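PDB 3SHP: putative acetyltransferase Sthe_0691 from Sphaerobacter thermophilus, which is a putative acetyltransferase, probably transferring an acetyl group from acetyl-coenzyme A to a substrate that has not been identified. Local coordinates for residues 17-20 with 21-25; 64-68 with 69-73; 95-98 with 99-102; 107-110 with 111-114; 152-155 with 156-159. All blocks are in the same frame, centred on the assembly; numbering follows the deposited sequence.

Interaction 1 (17-20 with 21-25); sequences RAMV and EDDKH
Arg17 grips the buried carboxylate of Asp23 end-on with two nitrogens. Arg17 NH1 lies 2.6 Å from Asp23 OD2, and Arg17 NH2 makes an almost straight bond of 3.0 Å to Asp23 OD1. The two flat groups are nearly coplanar, 27° apart, and OD2 offers its syn lone pair. Asp23 OD2 is held a second time, by the backbone N of Val20 at 3.0 Å, which comes from above the carboxylate plane. Val20 is the N-cap and Asp23 the third residue of the helix, so the Asp23 side chain reaches back to occupy the backbone N-H of the N-cap; valine has no polar side chain to answer in return. An alanine in place of Arg17 removes both guanidinium donors and would probably leave the negative charge of Asp23 without its mate. One shell out, Arg17 NH1 also donates to Ala18 O at 3.0 Å, helping to fix the rotation of the guanidinium. Selenomethionine Met19 slides past Asp23 in the opposite direction, its CG 3.6 Å from Asp23 CB, and its CE methyl rests 3.8 Å from Lys24 CG. The unit ties the end of strand 14-18 to the start of helix 21-26. Arg17 and Asp23 lie against Val72 of strand 72-80, Met19 packs on Leu61 and Phe31, while Glu21 and Lys24 form salt bridges with Arg66 and Asp96 of the second subunit.

Interaction 2 (64-68 with 69-73); sequences IVRRS and DEAVV
Ile64 and Val73 open a tight antiparallel hairpin: Val73 N donates to Ile64 O at 2.8 Å, and Arg66 N to Ala71 O, also at 2.8 Å. Between these bonds Val65 faces Val72 as a non-hydrogen-bonded pair. Beyond them four residues turn the chain; Arg67 and Ser68 are helical, and Glu70 closes the loop with a positive phi of 68°, its N making a weak bond back to Arg66 O. Inside the turn Asp69 folds over to Arg66, which takes it side-on with two nitrogens, Arg66 NE to Asp69 OD1 at 3.0 Å and Arg66 NH1 to Asp69 OD2 at 2.8 Å. A bend at chi3 (49°) swings the guanidinium into this position, and its plane stands 48° from that of the carboxylate. Asp69 OD1 also accepts from Ala71 N at 3.2 Å, an Asx turn; the two donors reach it from opposite faces, so the carboxylate is pinned from both. Val73 CG1 covers one face of the Arg66 guanidinium, 4.1 Å above its plane. On the face with Val72, Val65 CG1 sits 3.6 Å from Glu70 O. Arg66 NH2 goes on to a salt bridge with Glu21 of the third subunit, and Glu70 OE1 bonds the hydroxyl of Tyr15. The hairpin joins strands 58-66 and 72-80 in the central sheet: Val65 packs on Tyr15 and Arg17 of strand 14-18, while Ile64 and Val73 face Ala105 and Leu101 of helix 98-116.

Interaction 3 (95-98 with 99-102); sequences LDDA and DVLR
Ala98 O accepts an almost straight bond of 2.8 Å from Arg102 N, an i to i+4 helical link in the first turn of helix 98-116. Just ahead of it, Asp97 places its carboxylate alongside the opening turn. A water bridges the two segments here, giving a hydrogen to Asp97 OD1 and taking one from Asp99 N at 3.0 Å. With CG anti to the backbone N (chi1 -172°), Asp97 crosses Val100 at about a right angle and brings OD2 to 3.1 Å from Val100 CG2, a close approach. This helix follows strand 84-91 in a beta-alpha-beta unit; in GNAT acetyltransferases, whose fold the topology resembles, the corresponding helix start commonly cradles the pyrophosphate of coenzyme A, though no cofactor is bound here. Along the helix, Arg102 NH2 reaches back to Asp99 OD1 at 3.0 Å in a salt bridge, meeting it on the anti side, 34° out of the carboxylate plane. Thr133 OG1 bonds both Asp99 OD1 and Arg102 NE, fastening the pair to helix 131-139. On the inner side Leu95 CD2 touches Leu101 CD1 at 3.8 Å, and both leucines lean on Val73 of strand 72-80. Asp96 turns to Lys24 of the third subunit.

Interaction 4 (107-110 with 111-114); sequences ELVV and PWLR
Val109 and Val110 each hand a carbonyl to the turn after them: Leu113 N bonds Val109 O at 3.0 Å and Arg114 N bonds Val110 O at 2.9 Å. These are ordinary helical bonds, but they restart the pattern after a proline kink in helix 98-116, the crossover helix of the beta-alpha-beta unit between strands 84-91 and 121-127. Pro111 has no N-H to give, and its ring carbon CD stands 2.9 Å from Glu107 O, where a donor would otherwise be; the helix bends at this point. Arg114 runs side by side with Val110, pointing the same way. The extended chain of Arg114 carries its NE to 4.0 Å from Val110 CG1, and its NH1 then bonds Ala140 O, linking the helix to the loop after helix 131-139. Toward the sheet, Val109 and Leu113 both lie on Leu87 of strand 84-91, and Val109 CG2 is 4.4 Å from Leu113 CG. Val109 holds CG2 anti to its N (chi1 78° places CG1 between N and the carbonyl carbon), which points that methyl at the next turn. Trp112 packs on Ile78 and Val7, with His117 meeting it edge-to-face. The valine meets this indole at its rim and not over a face: Val109 CG2 sits close to the ring plane, 3.7 Å from Trp112 CE3.

Interaction 5 (152-155 with 156-159); sequences IARA and GHRV
Ile152 and Val159 form a hydrogen-bonded pair of a beta hairpin, satisfying each other's backbone: Ile152 N reaches Val159 O at 2.9 Å, and Val159 N reaches Ile152 O at the same distance. Nearer the bend, Arg154 N donates to His157 O at 2.8 Å. Ala155 and Gly156 have the dihedrals of a type II turn, the glycine with a positive phi, and Gly156 N is taken up by Asp160 of the fourth subunit. The imidazole closes the turn: His157 ND1 donates to Ala155 O at 2.8 Å, from 45° above the carbonyl plane. Its chi1 of 68° folds the ring back over the strand, where Arg154 CB lies over one face, 3.9 Å from the ring centroid, a CH-pi contact. A leucine in place of His157 would probably leave the Ala155 carbonyl without its side-chain donor and the Arg154 methylene without its aromatic face. Beyond this ring the Arg154 guanidinium forms salt bridges with Asp129 and Glu130. Arg158, on the same face as Ala153, gives its NE to Glu150 O. The Arg158 guanidinium lays one face over the peptide joining Ile152 and Ala153, with NH1 3.5 Å from Ala153 CB.

Interactions 1, 2 and 3 form one connected region, with interaction 2 in the middle touching both of the others. The first two share the sheet through neighbouring strands 14-18 and 58-66, and both use an arginine-aspartate salt bridge, end-on in 1 and side-on in 2. Interactions 3 and 4 use helix 98-116, one at its water-bridged start, the other at its kink, where aliphatic packing dominates and no other subunit of the assembly reaches. Interactions 1 to 4 are partly buried; interaction 5 is the surface contact, its centre about 20 Å from the centre of the chain, and is largely backbone-bonded. Interactions 1, 2, 3 and 5 all border neighbouring subunits.

Interaction 1 (17-20 with 21-25)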
loop_
_atom_site.group_PDB
_atom_site.type_symbol
_atom_site.label_atom_id
_atom_site.label_comp_id
_atom_site.label_asym_id
_atom_site.label_seq_id
_atom_site.Cartn_x
_atom_site.Cartn_y
_atom_site.Cartn_z
ATOM N N ARG A 17 -18.313 16.741 -26.024
ATOM C CA ARG A 17 -18.228 18.154 -25.691
ATOM C C ARG A 17 -17.128 18.259 -24.637
ATOM O O ARG A 17 -16.744 17.268 -24.066
ATOM C CB ARG A 17 -19.558 18.644 -25.109
ATOM C CG ARG A 17 -20.094 17.801 -23.892
ATOM C CD ARG A 17 -20.934 18.672 -22.946
ATOM N NE ARG A 17 -21.502 17.908 -21.838
ATOM C CZ ARG A 17 -20.879 17.621 -20.689
ATOM N NH1 ARG A 17 -19.625 18.037 -20.455
ATOM N NH2 ARG A 17 -21.524 16.902 -19.760
ATOM N N ALA A 18 -16.642 19.464 -24.386
ATOM C CA ALA A 18 -15.627 19.691 -23.365
ATOM C C ALA A 18 -16.093 19.123 -22.028
ATOM O O ALA A 18 -17.221 19.369 -21.597
ATOM C CB ALA A 18 -15.298 21.199 -23.249
HETATM N N MSE A 19 -15.258 18.300 -21.412
HETATM C CA MSE A 19 -15.528 17.816 -20.057
HETATM C C MSE A 19 -15.366 18.996 -19.103
HETATM O O MSE A 19 -14.424 19.786 -19.234
HETATM C CB MSE A 19 -14.565 16.691 -19.684
HETATM C CG MSE A 19 -14.873 16.054 -18.346
HETATM SE SE MSE A 19 -14.086 14.312 -18.313
HETATM C CE MSE A 19 -14.984 13.468 -16.810
ATOM N N VAL A 20 -16.308 19.127 -18.175
ATOM C CA VAL A 20 -16.302 20.198 -17.191
ATOM C C VAL A 20 -16.172 19.607 -15.780
ATOM O O VAL A 20 -16.331 18.403 -15.592
ATOM C CB VAL A 20 -17.567 21.088 -17.317
ATOM C CG1 VAL A 20 -17.551 21.851 -18.643
ATOM C CG2 VAL A 20 -18.868 20.259 -17.160
ATOM N N GLU A 21 -15.840 20.454 -14.810
ATOM C CA GLU A 21 -15.576 20.039 -13.413
ATOM C C GLU A 21 -16.683 19.152 -12.805
ATOM O O GLU A 21 -16.396 18.189 -12.080
ATOM C CB GLU A 21 -15.342 21.269 -12.541
ATOM C CG GLU A 21 -14.152 22.061 -13.016
ATOM C CD GLU A 21 -13.884 23.313 -12.211
ATOM O OE1 GLU A 21 -14.833 23.904 -11.652
ATOM O OE2 GLU A 21 -12.701 23.729 -12.172
ATOM N N ASP A 22 -17.925 19.501 -13.116
ATOM C CA ASP A 22 -19.108 18.734 -12.769
ATOM C C ASP A 22 -19.013 17.259 -13.223
ATOM O O ASP A 22 -19.250 16.337 -12.433
ATOM C CB ASP A 22 -20.307 19.384 -13.443
ATOM C CG ASP A 22 -21.555 19.217 -12.665
ATOM O OD1 ASP A 22 -21.624 19.821 -11.554
ATOM O OD2 ASP A 22 -22.471 18.504 -13.166
ATOM N N ASP A 23 -18.655 17.041 -14.483
ATOM C CA ASP A 23 -18.420 15.683 -14.969
ATOM C C ASP A 23 -17.395 14.909 -14.130
ATOM O O ASP A 23 -17.637 13.760 -13.728
ATOM C CB ASP A 23 -17.941 15.709 -16.415
ATOM C CG ASP A 23 -18.915 16.424 -17.350
ATOM O OD1 ASP A 23 -20.146 16.382 -17.111
ATOM O OD2 ASP A 23 -18.445 17.008 -18.341
ATOM N N LYS A 24 -16.245 15.549 -13.899
ATOM C CA LYS A 24 -15.133 14.932 -13.201
ATOM C C LYS A 24 -15.538 14.527 -11.798
ATOM O O LYS A 24 -15.201 13.426 -11.338
ATOM C CB LYS A 24 -13.896 15.859 -13.201
ATOM C CG LYS A 24 -13.377 16.107 -14.630
ATOM C CD LYS A 24 -12.003 16.708 -14.695
ATOM C CE LYS A 24 -12.018 18.206 -14.688
ATOM N NZ LYS A 24 -10.600 18.703 -14.814
ATOM N N HIS A 25 -16.293 15.402 -11.140
ATOM C CA HIS A 25 -16.727 15.143 -9.793
ATOM C C HIS A 25 -17.663 13.921 -9.761
ATOM O O HIS A 25 -17.402 12.957 -9.022
ATOM C CB HIS A 25 -17.385 16.382 -9.167
ATOM C CG HIS A 25 -17.882 16.155 -7.774
ATOM N ND1 HIS A 25 -17.071 16.275 -6.665
ATOM C CD2 HIS A 25 -19.108 15.805 -7.310
ATOM C CE1 HIS A 25 -17.777 16.020 -5.577
ATOM N NE2 HIS A 25 -19.013 15.724 -5.942
HETATM O O HOH W 1 -12.036 19.654 -17.779
#

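Interaction 2 (64-68 with 69-73)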
loop_
_atom_site.group_PDB
_atom_site.type_symbol
_atom_site.label_atom_id
_atom_site.label_comp_id
_atom_site.label_asym_id
_atom_site.label_seq_id
_atom_site.Cartn_x
_atom_site.Cartn_y
_atom_site.Cartn_z
ATOM N N ILE A 64 -17.845 12.027 -23.132
ATOM C CA ILE A 64 -18.681 11.305 -24.085
ATOM C C ILE A 64 -20.052 11.194 -23.417
ATOM O O ILE A 64 -20.168 10.659 -22.303
ATOM C CB ILE A 64 -18.109 9.931 -24.396
ATOM C CG1 ILE A 64 -16.670 10.057 -24.942
ATOM C CG2 ILE A 64 -19.051 9.139 -25.344
ATOM C CD1 ILE A 64 -15.912 8.699 -24.996
ATOM N N VAL A 65 -21.081 11.726 -24.069
ATOM C CA VAL A 65 -22.376 11.896 -23.417
ATOM C C VAL A 65 -23.425 11.104 -24.171
ATOM O O VAL A 65 -23.586 11.270 -25.376
ATOM C CB VAL A 65 -22.795 13.406 -23.337
ATOM C CG1 VAL A 65 -24.131 13.578 -22.627
ATOM C CG2 VAL A 65 -21.709 14.277 -22.670
ATOM N N ARG A 66 -24.136 10.227 -23.462
ATOM C CA ARG A 66 -25.204 9.473 -24.093
ATOM C C ARG A 66 -26.399 10.371 -24.289
ATOM O O ARG A 66 -26.920 10.939 -23.334
ATOM C CB ARG A 66 -25.590 8.234 -23.281
ATOM C CG ARG A 66 -26.525 7.296 -24.020
ATOM C CD ARG A 66 -26.640 5.953 -23.340
ATOM N NE ARG A 66 -26.899 6.054 -21.897
ATOM C CZ ARG A 66 -26.673 5.076 -21.026
ATOM N NH1 ARG A 66 -26.942 5.265 -19.742
ATOM N NH2 ARG A 66 -26.199 3.908 -21.440
ATOM N N ARG A 67 -26.816 10.490 -25.548
ATOM C CA ARG A 67 -27.936 11.324 -25.952
ATOM C C ARG A 67 -29.275 10.971 -25.262
ATOM O O ARG A 67 -29.951 11.865 -24.748
ATOM C CB ARG A 67 -28.086 11.293 -27.492
ATOM C CG ARG A 67 -26.811 11.840 -28.263
ATOM C CD ARG A 67 -26.965 11.824 -29.773
ATOM N NE ARG A 67 -28.261 12.367 -30.170
ATOM C CZ ARG A 67 -28.863 12.145 -31.340
ATOM N NH1 ARG A 67 -28.283 11.394 -32.275
ATOM N NH2 ARG A 67 -30.059 12.686 -31.580
ATOM N N SER A 68 -29.647 9.690 -25.227
ATOM C CA SER A 68 -30.967 9.309 -24.657
ATOM C C SER A 68 -31.183 9.837 -23.238
ATOM O O SER A 68 -32.261 10.324 -22.928
ATOM C CB SER A 68 -31.210 7.801 -24.714
ATOM O OG SER A 68 -30.166 7.099 -24.043
ATOM N N ASP A 69 -30.159 9.804 -22.389
ATOM C CA ASP A 69 -30.347 10.232 -20.983
ATOM C C ASP A 69 -29.381 11.302 -20.482
ATOM O O ASP A 69 -29.436 11.674 -19.309
ATOM C CB ASP A 69 -30.328 9.014 -20.020
ATOM C CG ASP A 69 -29.000 8.250 -20.049
ATOM O OD1 ASP A 69 -28.127 8.590 -20.873
ATOM O OD2 ASP A 69 -28.818 7.302 -19.247
ATOM N N GLU A 70 -28.492 11.779 -21.357
ATOM C CA GLU A 70 -27.512 12.814 -20.998
ATOM C C GLU A 70 -26.456 12.355 -20.005
ATOM O O GLU A 70 -25.772 13.184 -19.394
ATOM C CB GLU A 70 -28.201 14.077 -20.472
ATOM C CG GLU A 70 -29.022 14.810 -21.528
ATOM C CD GLU A 70 -28.129 15.486 -22.546
ATOM O OE1 GLU A 70 -27.052 15.960 -22.144
ATOM O OE2 GLU A 70 -28.491 15.547 -23.738
ATOM N N ALA A 71 -26.307 11.042 -19.850
ATOM C CA ALA A 71 -25.321 10.493 -18.934
ATOM C C ALA A 71 -23.930 10.601 -19.538
ATOM O O ALA A 71 -23.725 10.332 -20.729
ATOM C CB ALA A 71 -25.645 9.048 -18.633
ATOM N N VAL A 72 -22.967 10.995 -18.712
ATOM C CA VAL A 72 -21.572 10.979 -19.140
ATOM C C VAL A 72 -21.139 9.517 -19.039
ATOM O O VAL A 72 -21.093 8.967 -17.928
ATOM C CB VAL A 72 -20.702 11.902 -18.252
ATOM C CG1 VAL A 72 -19.187 11.714 -18.564
ATOM C CG2 VAL A 72 -21.148 13.391 -18.412
ATOM N N VAL A 73 -20.865 8.889 -20.187
ATOM C CA VAL A 73 -20.546 7.474 -20.241
ATOM C C VAL A 73 -19.045 7.210 -20.453
ATOM O O VAL A 73 -18.576 6.055 -20.385
ATOM C CB VAL A 73 -21.394 6.737 -21.309
ATOM C CG1 VAL A 73 -22.886 6.898 -21.008
ATOM C CG2 VAL A 73 -21.042 7.233 -22.748
#

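Interaction 3 (95-98 with 99-102)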
loop_
_atom_site.group_PDB
_atom_site.type_symbol
_atom_site.label_atom_id
_atom_site.label_comp_id
_atom_site.label_asym_id
_atom_site.label_seq_id
_atom_site.Cartn_x
_atom_site.Cartn_y
_atom_site.Cartn_z
ATOM N N LEU A 95 -21.076 0.592 -17.715
ATOM C CA LEU A 95 -21.717 0.514 -19.023
ATOM C C LEU A 95 -21.988 -0.929 -19.432
ATOM O O LEU A 95 -21.196 -1.825 -19.142
ATOM C CB LEU A 95 -20.880 1.209 -20.086
ATOM C CG LEU A 95 -21.066 2.707 -20.255
ATOM C CD1 LEU A 95 -20.024 3.196 -21.259
ATOM C CD2 LEU A 95 -22.474 3.056 -20.762
ATOM N N ASP A 96 -23.124 -1.154 -20.080
ATOM C CA ASP A 96 -23.481 -2.489 -20.540
ATOM C C ASP A 96 -22.580 -2.961 -21.687
ATOM O O ASP A 96 -22.116 -4.116 -21.679
ATOM C CB ASP A 96 -24.954 -2.530 -20.970
ATOM C CG ASP A 96 -25.867 -3.026 -19.866
ATOM O OD1 ASP A 96 -25.392 -3.855 -19.059
ATOM O OD2 ASP A 96 -27.052 -2.599 -19.816
ATOM N N ASP A 97 -22.340 -2.069 -22.649
ATOM C CA ASP A 97 -21.521 -2.370 -23.822
ATOM C C ASP A 97 -20.673 -1.133 -24.168
ATOM O O ASP A 97 -21.011 -0.325 -25.021
ATOM C CB ASP A 97 -22.413 -2.778 -25.006
ATOM C CG ASP A 97 -21.613 -3.296 -26.231
ATOM O OD1 ASP A 97 -20.352 -3.144 -26.295
ATOM O OD2 ASP A 97 -22.280 -3.863 -27.146
ATOM N N ALA A 98 -19.571 -1.003 -23.463
ATOM C CA ALA A 98 -18.749 0.148 -23.582
ATOM C C ALA A 98 -18.177 0.285 -25.007
ATOM O O ALA A 98 -18.026 1.399 -25.510
ATOM C CB ALA A 98 -17.671 0.078 -22.552
ATOM N N ASP A 99 -17.921 -0.844 -25.666
ATOM C CA ASP A 99 -17.210 -0.857 -26.948
ATOM C C ASP A 99 -17.978 -0.148 -28.067
ATOM O O ASP A 99 -17.357 0.545 -28.877
ATOM C CB ASP A 99 -16.864 -2.300 -27.347
ATOM C CG ASP A 99 -15.860 -2.382 -28.507
ATOM O OD1 ASP A 99 -14.920 -1.552 -28.623
ATOM O OD2 ASP A 99 -16.014 -3.324 -29.294
ATOM N N VAL A 100 -19.307 -0.329 -28.117
ATOM C CA VAL A 100 -20.146 0.319 -29.163
ATOM C C VAL A 100 -20.073 1.843 -29.032
ATOM O O VAL A 100 -19.979 2.564 -30.022
ATOM C CB VAL A 100 -21.666 -0.111 -29.090
ATOM C CG1 VAL A 100 -22.490 0.533 -30.224
ATOM C CG2 VAL A 100 -21.839 -1.612 -29.180
ATOM N N LEU A 101 -20.107 2.317 -27.792
ATOM C CA LEU A 101 -20.118 3.744 -27.521
ATOM C C LEU A 101 -18.718 4.349 -27.686
ATOM O O LEU A 101 -18.588 5.440 -28.238
ATOM C CB LEU A 101 -20.678 4.024 -26.116
ATOM C CG LEU A 101 -22.113 3.523 -25.849
ATOM C CD1 LEU A 101 -22.567 3.879 -24.463
ATOM C CD2 LEU A 101 -23.070 4.116 -26.798
ATOM N N ARG A 102 -17.683 3.659 -27.210
ATOM C CA ARG A 102 -16.290 4.037 -27.517
ATOM C C ARG A 102 -16.009 4.140 -29.017
ATOM O O ARG A 102 -15.392 5.090 -29.471
ATOM C CB ARG A 102 -15.285 3.049 -26.904
ATOM C CG ARG A 102 -13.828 3.610 -26.868
ATOM C CD ARG A 102 -12.838 2.625 -26.237
ATOM N NE ARG A 102 -13.306 1.271 -26.462
ATOM C CZ ARG A 102 -13.588 0.401 -25.492
ATOM N NH1 ARG A 102 -13.373 0.712 -24.217
ATOM N NH2 ARG A 102 -14.062 -0.791 -25.815
HETATM O O HOH W 2 -17.856 -3.543 -24.343
#

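Interaction 4 (107-110 with 111-114)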
loop_
_atom_site.group_PDB
_atom_site.type_symbol
_atom_site.label_atom_id
_atom_site.label_comp_id
_atom_site.label_asym_id
_atom_site.label_seq_id
_atom_site.Cartn_x
_atom_site.Cartn_y
_atom_site.Cartn_z
ATOM N N GLU A 107 -15.215 7.452 -34.000
ATOM C CA GLU A 107 -15.719 7.915 -35.302
ATOM C C GLU A 107 -15.925 9.420 -35.328
ATOM O O GLU A 107 -15.681 10.060 -36.346
ATOM C CB GLU A 107 -17.048 7.242 -35.667
ATOM C CG GLU A 107 -16.919 5.773 -35.998
ATOM C CD GLU A 107 -18.254 5.096 -36.309
ATOM O OE1 GLU A 107 -19.332 5.584 -35.879
ATOM O OE2 GLU A 107 -18.212 4.048 -36.987
ATOM N N LEU A 108 -16.403 9.966 -34.218
ATOM C CA LEU A 108 -16.705 11.387 -34.110
ATOM C C LEU A 108 -15.464 12.234 -33.983
ATOM O O LEU A 108 -15.365 13.257 -34.643
ATOM C CB LEU A 108 -17.638 11.673 -32.921
ATOM C CG LEU A 108 -18.965 10.886 -32.963
ATOM C CD1 LEU A 108 -19.816 11.240 -31.775
ATOM C CD2 LEU A 108 -19.730 11.115 -34.272
ATOM N N VAL A 109 -14.530 11.818 -33.134
ATOM C CA VAL A 109 -13.400 12.672 -32.774
ATOM C C VAL A 109 -12.320 12.731 -33.872
ATOM O O VAL A 109 -11.701 13.768 -34.051
ATOM C CB VAL A 109 -12.786 12.278 -31.385
ATOM C CG1 VAL A 109 -11.915 11.055 -31.499
ATOM C CG2 VAL A 109 -11.968 13.429 -30.805
ATOM N N VAL A 110 -12.119 11.648 -34.623
ATOM C CA VAL A 110 -11.052 11.623 -35.646
ATOM C C VAL A 110 -11.225 12.654 -36.776
ATOM O O VAL A 110 -10.301 13.437 -37.055
ATOM C CB VAL A 110 -10.774 10.183 -36.194
ATOM C CG1 VAL A 110 -9.770 10.219 -37.393
ATOM C CG2 VAL A 110 -10.211 9.315 -35.098
ATOM N N PRO A 111 -12.412 12.704 -37.410
ATOM C CA PRO A 111 -12.514 13.693 -38.487
ATOM C C PRO A 111 -12.328 15.126 -37.974
ATOM O O PRO A 111 -11.757 15.966 -38.701
ATOM C CB PRO A 111 -13.945 13.510 -39.019
ATOM C CG PRO A 111 -14.391 12.168 -38.512
ATOM C CD PRO A 111 -13.683 11.990 -37.194
ATOM N N TRP A 112 -12.812 15.401 -36.757
ATOM C CA TRP A 112 -12.598 16.695 -36.103
ATOM C C TRP A 112 -11.089 16.976 -35.930
ATOM O O TRP A 112 -10.622 18.091 -36.199
ATOM C CB TRP A 112 -13.339 16.782 -34.757
ATOM C CG TRP A 112 -12.925 17.961 -33.926
ATOM C CD1 TRP A 112 -13.179 19.278 -34.189
ATOM C CD2 TRP A 112 -12.170 17.941 -32.701
ATOM N NE1 TRP A 112 -12.626 20.075 -33.216
ATOM C CE2 TRP A 112 -12.003 19.284 -32.289
ATOM C CE3 TRP A 112 -11.621 16.921 -31.911
ATOM C CZ2 TRP A 112 -11.308 19.636 -31.116
ATOM C CZ3 TRP A 112 -10.922 17.275 -30.747
ATOM C CH2 TRP A 112 -10.760 18.627 -30.377
ATOM N N LEU A 113 -10.345 15.962 -35.499
ATOM C CA LEU A 113 -8.901 16.082 -35.302
ATOM C C LEU A 113 -8.152 16.374 -36.612
ATOM O O LEU A 113 -7.258 17.229 -36.638
ATOM C CB LEU A 113 -8.323 14.830 -34.604
ATOM C CG LEU A 113 -8.461 14.718 -33.073
ATOM C CD1 LEU A 113 -7.776 13.450 -32.544
ATOM C CD2 LEU A 113 -7.918 15.934 -32.319
ATOM N N ARG A 114 -8.522 15.679 -37.689
ATOM C CA ARG A 114 -7.900 15.905 -38.999
ATOM C C ARG A 114 -8.204 17.288 -39.563
ATOM O O ARG A 114 -7.309 17.940 -40.095
ATOM C CB ARG A 114 -8.311 14.846 -40.025
ATOM C CG ARG A 114 -7.873 13.387 -39.726
ATOM C CD ARG A 114 -8.191 12.524 -40.972
ATOM N NE ARG A 114 -7.997 11.072 -40.851
ATOM C CZ ARG A 114 -6.861 10.422 -41.119
ATOM N NH1 ARG A 114 -6.839 9.107 -41.028
ATOM N NH2 ARG A 114 -5.750 11.067 -41.471
#

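Interaction 5 (152-155 with 156-159)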
loop_
_atom_site.group_PDB
_atom_site.type_symbol
_atom_site.label_atom_id
_atom_site.label_comp_id
_atom_site.label_asym_id
_atom_site.label_seq_id
_atom_site.Cartn_x
_atom_site.Cartn_y
_atom_site.Cartn_z
ATOM N N ILE A 152 -2.742 -5.269 -21.118
ATOM C CA ILE A 152 -4.028 -4.922 -20.504
ATOM C C ILE A 152 -4.611 -6.108 -19.727
ATOM O O ILE A 152 -4.871 -7.168 -20.314
ATOM C CB ILE A 152 -5.079 -4.445 -21.575
ATOM C CG1 ILE A 152 -4.548 -3.298 -22.484
ATOM C CG2 ILE A 152 -6.392 -4.025 -20.910
ATOM C CD1 ILE A 152 -3.974 -2.115 -21.733
ATOM N N ALA A 153 -4.822 -5.935 -18.420
ATOM C CA ALA A 153 -5.515 -6.955 -17.599
ATOM C C ALA A 153 -6.992 -7.106 -17.975
ATOM O O ALA A 153 -7.701 -6.122 -18.076
ATOM C CB ALA A 153 -5.408 -6.617 -16.085
ATOM N N ARG A 154 -7.431 -8.343 -18.185
ATOM C CA ARG A 154 -8.842 -8.679 -18.281
ATOM C C ARG A 154 -9.141 -9.789 -17.262
ATOM O O ARG A 154 -8.253 -10.253 -16.521
ATOM C CB ARG A 154 -9.205 -9.153 -19.712
ATOM C CG ARG A 154 -8.978 -8.126 -20.846
ATOM C CD ARG A 154 -9.907 -6.889 -20.711
ATOM N NE ARG A 154 -9.893 -6.087 -21.930
ATOM C CZ ARG A 154 -9.993 -4.759 -21.978
ATOM N NH1 ARG A 154 -10.106 -4.020 -20.871
ATOM N NH2 ARG A 154 -9.969 -4.154 -23.157
ATOM N N ALA A 155 -10.386 -10.238 -17.241
ATOM C CA ALA A 155 -10.773 -11.269 -16.322
ATOM C C ALA A 155 -10.147 -12.572 -16.797
ATOM O O ALA A 155 -10.427 -13.023 -17.926
ATOM C CB ALA A 155 -12.289 -11.375 -16.269
ATOM N N GLY A 156 -9.273 -13.143 -15.958
ATOM C CA GLY A 156 -8.653 -14.414 -16.248
ATOM C C GLY A 156 -7.498 -14.428 -17.251
ATOM O O GLY A 156 -6.897 -15.457 -17.451
ATOM N N HIS A 157 -7.180 -13.296 -17.879
ATOM C CA HIS A 157 -6.211 -13.264 -18.980
ATOM C C HIS A 157 -5.829 -11.816 -19.238
ATOM O O HIS A 157 -6.368 -10.920 -18.600
ATOM C CB HIS A 157 -6.764 -13.932 -20.283
ATOM C CG HIS A 157 -7.889 -13.176 -20.942
ATOM N ND1 HIS A 157 -9.136 -13.034 -20.364
ATOM C CD2 HIS A 157 -7.956 -12.529 -22.135
ATOM C CE1 HIS A 157 -9.918 -12.326 -21.169
ATOM N NE2 HIS A 157 -9.225 -12.003 -22.247
ATOM N N ARG A 158 -4.894 -11.608 -20.165
ATOM C CA ARG A 158 -4.439 -10.279 -20.541
ATOM C C ARG A 158 -4.511 -10.166 -22.041
ATOM O O ARG A 158 -4.434 -11.176 -22.729
ATOM C CB ARG A 158 -3.009 -10.044 -20.065
ATOM C CG ARG A 158 -2.847 -10.239 -18.548
ATOM C CD ARG A 158 -1.469 -9.817 -18.067
ATOM N NE ARG A 158 -1.230 -8.372 -18.188
ATOM C CZ ARG A 158 -1.546 -7.481 -17.258
ATOM N NH1 ARG A 158 -2.140 -7.881 -16.117
ATOM N NH2 ARG A 158 -1.275 -6.189 -17.472
ATOM N N VAL A 159 -4.704 -8.950 -22.544
ATOM C CA VAL A 159 -4.726 -8.713 -23.980
ATOM C C VAL A 159 -3.754 -7.595 -24.358
ATOM O O VAL A 159 -3.354 -6.788 -23.511
ATOM C CB VAL A 159 -6.133 -8.387 -24.507
ATOM C CG1 VAL A 159 -7.146 -9.487 -24.086
ATOM C CG2 VAL A 159 -6.568 -7.016 -24.055
#